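Local coordinates for protein SSD1 (Saccharomyces cerevisiae S288C, PDB 7AM1) that binds mRNA untranslated regions and represses translation as a non-enzymatic member of the RNase II family, at residues 498-510 / 544-556. Numbering follows the deposited sequence.
Sequences TVQEIARSFYARR and LGFVVINEIKRKV
Glu551, followed outward from its backbone, meets the 498-510 helix at every step. Its CB lies 4.1 Å from Ala503 O; CG, anti to the carbonyl carbon, comes against CB and CD1 of Tyr507, and the bend at chi2 (-65°) then turns the carboxylate back toward that ring, set obliquely to it with CD to Tyr507 CD1 3.4 Å. At the tip, Arg510 grips side-on: NE gives a nearly straight bond (176°) to the syn lone pair of OE1, 3.0 Å away, while NH1 reaches OE2 at 2.9 Å by a more bent path. The two flat groups are roughly coplanar, the NE-OE1 bond lying in plane and the NH1-OE2 bond tilted. Arg554 NH1 adds a weak bond to the same OE2, and lies 3.2 Å from Arg510 NH1; both NH1 groups share OE2, whose negative charge probably offsets their closeness. Glu526 forms a salt bridge with Arg554 NH2. With an alanine in place of Glu551, these two guanidinium groups would probably lose their shared counter-charge and be pushed apart.

Apolar packing continues along the interface beside this network. Ala503, whose small CB sits 3.7 Å from Val548 CG1 and also touches Ile552 CG1, has its CA closest to that of Val548 across the two segments and permits an 8.5 Å axis approach. Lys555 CG lies over one face of Phe506, 3.9 Å from the centroid, a CH-pi contact. The two helix segments cross at 56°. Val499 on Val382, Ile552 on Leu380 and Cys394, and Phe506 on Leu392 tie both to strands 378-384 and 389-397: a helix pair packed against the beta-sheet of the RNB domain.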
loop_
_atom_site.group_PDB
_atom_site.type_symbol
_atom_site.label_atom_id
_atom_site.label_comp_id
_atom_site.label_asym_id
_atom_site.label_seq_id
_atom_site.Cartn_x
_atom_site.Cartn_y
_atom_site.Cartn_z
ATOM N N THR A 498 16.117 -23.907 -14.285
ATOM C CA THR A 498 16.453 -23.077 -15.433
ATOM C C THR A 498 15.575 -21.836 -15.476
ATOM O O THR A 498 16.056 -20.743 -15.791
ATOM C CB THR A 498 16.310 -23.878 -16.723
ATOM O OG1 THR A 498 17.083 -25.076 -16.615
ATOM C CG2 THR A 498 16.807 -23.063 -17.906
ATOM N N VAL A 499 14.289 -21.984 -15.143
ATOM C CA VAL A 499 13.400 -20.830 -15.076
ATOM C C VAL A 499 13.924 -19.818 -14.070
ATOM O O VAL A 499 13.930 -18.608 -14.329
ATOM C CB VAL A 499 11.968 -21.273 -14.725
ATOM C CG1 VAL A 499 11.079 -20.063 -14.522
ATOM C CG2 VAL A 499 11.399 -22.167 -15.810
ATOM N N GLN A 500 14.382 -20.294 -12.909
ATOM C CA GLN A 500 14.920 -19.387 -11.902
ATOM C C GLN A 500 16.136 -18.643 -12.436
ATOM O O GLN A 500 16.251 -17.424 -12.275
ATOM C CB GLN A 500 15.276 -20.154 -10.628
ATOM C CG GLN A 500 16.080 -19.334 -9.625
ATOM C CD GLN A 500 16.284 -20.042 -8.300
ATOM O OE1 GLN A 500 15.740 -21.121 -8.063
ATOM N NE2 GLN A 500 17.071 -19.431 -7.423
ATOM N N GLU A 501 17.052 -19.355 -13.095
ATOM C CA GLU A 501 18.249 -18.690 -13.594
ATOM C C GLU A 501 17.901 -17.691 -14.688
ATOM O O GLU A 501 18.557 -16.649 -14.802
ATOM C CB GLU A 501 19.265 -19.715 -14.096
ATOM C CG GLU A 501 20.511 -19.084 -14.706
ATOM C CD GLU A 501 21.192 -18.091 -13.777
ATOM O OE1 GLU A 501 21.799 -17.123 -14.286
ATOM O OE2 GLU A 501 21.109 -18.266 -12.541
ATOM N N ILE A 502 16.879 -17.979 -15.495
ATOM C CA ILE A 502 16.422 -17.004 -16.479
ATOM C C ILE A 502 15.846 -15.779 -15.780
ATOM O O ILE A 502 16.189 -14.638 -16.107
ATOM C CB ILE A 502 15.396 -17.642 -17.434
ATOM C CG1 ILE A 502 16.070 -18.698 -18.308
ATOM C CG2 ILE A 502 14.736 -16.571 -18.302
ATOM C CD1 ILE A 502 15.091 -19.568 -19.064
ATOM N N ALA A 503 14.972 -15.995 -14.795
ATOM C CA ALA A 503 14.447 -14.872 -14.027
ATOM C C ALA A 503 15.578 -14.067 -13.401
ATOM O O ALA A 503 15.544 -12.832 -13.405
ATOM C CB ALA A 503 13.486 -15.370 -12.950
ATOM N N ARG A 504 16.589 -14.753 -12.855
ATOM C CA ARG A 504 17.711 -14.054 -12.235
ATOM C C ARG A 504 18.460 -13.200 -13.251
ATOM O O ARG A 504 18.903 -12.089 -12.930
ATOM C CB ARG A 504 18.672 -15.058 -11.589
ATOM C CG ARG A 504 19.694 -14.425 -10.642
ATOM C CD ARG A 504 20.968 -15.265 -10.515
ATOM N NE ARG A 504 21.685 -15.323 -11.787
ATOM C CZ ARG A 504 22.490 -14.366 -12.249
ATOM N NH1 ARG A 504 22.706 -13.265 -11.538
ATOM N NH2 ARG A 504 23.083 -14.512 -13.428
ATOM N N SER A 505 18.630 -13.705 -14.479
ATOM C CA SER A 505 19.343 -12.936 -15.494
ATOM C C SER A 505 18.532 -11.724 -15.945
ATOM O O SER A 505 19.105 -10.664 -16.220
ATOM C CB SER A 505 19.702 -13.820 -16.692
ATOM O OG SER A 505 18.592 -14.009 -17.550
ATOM N N PHE A 506 17.203 -11.861 -16.054
ATOM C CA PHE A 506 16.365 -10.691 -16.300
ATOM C C PHE A 506 16.542 -9.670 -15.185
ATOM O O PHE A 506 16.709 -8.470 -15.430
ATOM C CB PHE A 506 14.882 -11.071 -16.382
ATOM C CG PHE A 506 14.501 -11.865 -17.598
ATOM C CD1 PHE A 506 15.392 -12.082 -18.629
ATOM C CD2 PHE A 506 13.212 -12.359 -17.718
ATOM C CE1 PHE A 506 15.012 -12.807 -19.745
ATOM C CE2 PHE A 506 12.827 -13.080 -18.823
ATOM C CZ PHE A 506 13.727 -13.301 -19.845
ATOM N N TYR A 507 16.493 -10.147 -13.942
ATOM C CA TYR A 507 16.596 -9.280 -12.776
ATOM C C TYR A 507 17.939 -8.570 -12.743
ATOM O O TYR A 507 18.008 -7.351 -12.545
ATOM C CB TYR A 507 16.392 -10.124 -11.517
ATOM C CG TYR A 507 16.602 -9.406 -10.210
ATOM C CD1 TYR A 507 15.773 -8.362 -9.831
ATOM C CD2 TYR A 507 17.604 -9.800 -9.333
ATOM C CE1 TYR A 507 15.949 -7.713 -8.627
ATOM C CE2 TYR A 507 17.785 -9.158 -8.120
ATOM C CZ TYR A 507 16.956 -8.119 -7.772
ATOM O OH TYR A 507 17.142 -7.486 -6.566
ATOM N N ALA A 508 19.021 -9.322 -12.953
ATOM C CA ALA A 508 20.357 -8.746 -12.896
ATOM C C ALA A 508 20.528 -7.636 -13.921
ATOM O O ALA A 508 21.193 -6.628 -13.655
ATOM C CB ALA A 508 21.404 -9.837 -13.118
ATOM N N ARG A 509 19.946 -7.806 -15.107
ATOM C CA ARG A 509 20.031 -6.752 -16.110
ATOM C C ARG A 509 19.139 -5.575 -15.719
ATOM O O ARG A 509 19.516 -4.413 -15.911
ATOM C CB ARG A 509 19.676 -7.317 -17.485
ATOM C CG ARG A 509 20.147 -6.449 -18.650
ATOM C CD ARG A 509 19.806 -7.075 -20.003
ATOM N NE ARG A 509 18.407 -7.498 -20.047
ATOM C CZ ARG A 509 17.985 -8.754 -20.199
ATOM N NH1 ARG A 509 18.843 -9.757 -20.366
ATOM N NH2 ARG A 509 16.684 -8.999 -20.208
ATOM N N ARG A 510 17.952 -5.854 -15.168
ATOM C CA ARG A 510 17.039 -4.776 -14.794
ATOM C C ARG A 510 17.675 -3.843 -13.767
ATOM O O ARG A 510 17.582 -2.617 -13.890
ATOM C CB ARG A 510 15.726 -5.340 -14.242
ATOM C CG ARG A 510 14.659 -4.260 -14.016
ATOM C CD ARG A 510 13.341 -4.818 -13.479
ATOM N NE ARG A 510 13.486 -5.481 -12.181
ATOM C CZ ARG A 510 13.744 -4.857 -11.033
ATOM N NH1 ARG A 510 13.855 -5.556 -9.910
ATOM N NH2 ARG A 510 13.900 -3.537 -11.003
ATOM N N LEU A 544 10.698 -16.797 -2.850
ATOM C CA LEU A 544 11.513 -16.949 -4.047
ATOM C C LEU A 544 10.651 -17.253 -5.263
ATOM O O LEU A 544 10.849 -16.668 -6.332
ATOM C CB LEU A 544 12.549 -18.050 -3.823
ATOM C CG LEU A 544 13.439 -18.436 -5.003
ATOM C CD1 LEU A 544 14.157 -17.207 -5.536
ATOM C CD2 LEU A 544 14.440 -19.512 -4.591
ATOM N N GLY A 545 9.680 -18.157 -5.117
ATOM C CA GLY A 545 8.823 -18.497 -6.241
ATOM C C GLY A 545 8.103 -17.287 -6.802
ATOM O O GLY A 545 8.066 -17.075 -8.017
ATOM N N PHE A 546 7.520 -16.471 -5.919
ATOM C CA PHE A 546 6.871 -15.253 -6.385
ATOM C C PHE A 546 7.860 -14.352 -7.116
ATOM O O PHE A 546 7.542 -13.798 -8.173
ATOM C CB PHE A 546 6.239 -14.489 -5.223
ATOM C CG PHE A 546 5.739 -13.121 -5.616
ATOM C CD1 PHE A 546 4.474 -12.958 -6.162
ATOM C CD2 PHE A 546 6.554 -12.005 -5.494
ATOM C CE1 PHE A 546 4.018 -11.697 -6.551
ATOM C CE2 PHE A 546 6.104 -10.748 -5.886
ATOM C CZ PHE A 546 4.836 -10.596 -6.413
ATOM N N VAL A 547 9.068 -14.195 -6.568
ATOM C CA VAL A 547 10.038 -13.274 -7.152
ATOM C C VAL A 547 10.461 -13.756 -8.534
ATOM O O VAL A 547 10.617 -12.954 -9.464
ATOM C CB VAL A 547 11.248 -13.116 -6.213
ATOM C CG1 VAL A 547 12.370 -12.345 -6.893
ATOM C CG2 VAL A 547 10.838 -12.418 -4.927
ATOM N N VAL A 548 10.654 -15.069 -8.690
ATOM C CA VAL A 548 11.011 -15.634 -9.991
ATOM C C VAL A 548 9.952 -15.284 -11.029
ATOM O O VAL A 548 10.254 -14.728 -12.092
ATOM C CB VAL A 548 11.200 -17.160 -9.881
ATOM C CG1 VAL A 548 11.222 -17.799 -11.265
ATOM C CG2 VAL A 548 12.478 -17.487 -9.144
ATOM N N ILE A 549 8.692 -15.611 -10.735
ATOM C CA ILE A 549 7.619 -15.328 -11.678
ATOM C C ILE A 549 7.429 -13.825 -11.834
ATOM O O ILE A 549 7.105 -13.349 -12.928
ATOM C CB ILE A 549 6.315 -16.016 -11.227
ATOM C CG1 ILE A 549 6.504 -17.538 -11.133
ATOM C CG2 ILE A 549 5.158 -15.637 -12.145
ATOM C CD1 ILE A 549 6.954 -18.228 -12.425
ATOM N N ASN A 550 7.627 -13.053 -10.757
ATOM C CA ASN A 550 7.416 -11.607 -10.824
ATOM C C ASN A 550 8.451 -10.936 -11.723
ATOM O O ASN A 550 8.124 -10.002 -12.465
ATOM C CB ASN A 550 7.452 -10.993 -9.416
ATOM C CG ASN A 550 6.851 -9.577 -9.363
ATOM O OD1 ASN A 550 5.857 -9.279 -10.034
ATOM N ND2 ASN A 550 7.456 -8.705 -8.557
ATOM N N GLU A 551 9.708 -11.383 -11.673
ATOM C CA GLU A 551 10.712 -10.756 -12.527
ATOM C C GLU A 551 10.514 -11.148 -13.986
ATOM O O GLU A 551 10.839 -10.365 -14.886
ATOM C CB GLU A 551 12.120 -11.111 -12.055
ATOM C CG GLU A 551 12.563 -10.333 -10.816
ATOM C CD GLU A 551 12.691 -8.834 -11.067
ATOM O OE1 GLU A 551 13.086 -8.443 -12.189
ATOM O OE2 GLU A 551 12.387 -8.045 -10.142
ATOM N N ILE A 552 9.972 -12.338 -14.243
ATOM C CA ILE A 552 9.622 -12.695 -15.613
ATOM C C ILE A 552 8.468 -11.831 -16.106
ATOM O O ILE A 552 8.489 -11.342 -17.240
ATOM C CB ILE A 552 9.306 -14.200 -15.714
ATOM C CG1 ILE A 552 10.599 -15.015 -15.590
ATOM C CG2 ILE A 552 8.597 -14.520 -17.032
ATOM C CD1 ILE A 552 10.376 -16.497 -15.374
ATOM N N LYS A 553 7.457 -11.611 -15.263
ATOM C CA LYS A 553 6.325 -10.772 -15.652
ATOM C C LYS A 553 6.749 -9.322 -15.854
ATOM O O LYS A 553 6.199 -8.628 -16.719
ATOM C CB LYS A 553 5.222 -10.859 -14.598
ATOM C CG LYS A 553 4.429 -12.157 -14.639
ATOM C CD LYS A 553 3.476 -12.282 -13.459
ATOM C CE LYS A 553 2.618 -13.531 -13.575
ATOM N NZ LYS A 553 1.679 -13.676 -12.425
ATOM N N ARG A 554 7.701 -8.835 -15.051
ATOM C CA ARG A 554 8.188 -7.471 -15.231
ATOM C C ARG A 554 8.864 -7.316 -16.585
ATOM O O ARG A 554 8.695 -6.297 -17.267
ATOM C CB ARG A 554 9.156 -7.102 -14.107
ATOM C CG ARG A 554 8.466 -6.804 -12.768
ATOM C CD ARG A 554 9.464 -6.666 -11.633
ATOM N NE ARG A 554 8.802 -6.252 -10.398
ATOM C CZ ARG A 554 9.433 -5.930 -9.275
ATOM N NH1 ARG A 554 10.757 -5.971 -9.220
ATOM N NH2 ARG A 554 8.734 -5.561 -8.208
ATOM N N LYS A 555 9.618 -8.331 -17.000
ATOM C CA LYS A 555 10.219 -8.308 -18.326
ATOM C C LYS A 555 9.143 -8.350 -19.404
ATOM O O LYS A 555 9.196 -7.590 -20.379
ATOM C CB LYS A 555 11.189 -9.481 -18.475
ATOM C CG LYS A 555 11.861 -9.573 -19.843
ATOM C CD LYS A 555 12.769 -8.381 -20.105
ATOM C CE LYS A 555 13.153 -8.295 -21.563
ATOM N NZ LYS A 555 14.203 -7.270 -21.804
ATOM N N VAL A 556 8.157 -9.238 -19.251
ATOM C CA VAL A 556 7.077 -9.324 -20.230
ATOM C C VAL A 556 6.369 -7.980 -20.359
ATOM O O VAL A 556 6.164 -7.471 -21.466
ATOM C CB VAL A 556 6.092 -10.442 -19.845
ATOM C CG1 VAL A 556 4.856 -10.388 -20.725
ATOM C CG2 VAL A 556 6.772 -11.809 -19.934
#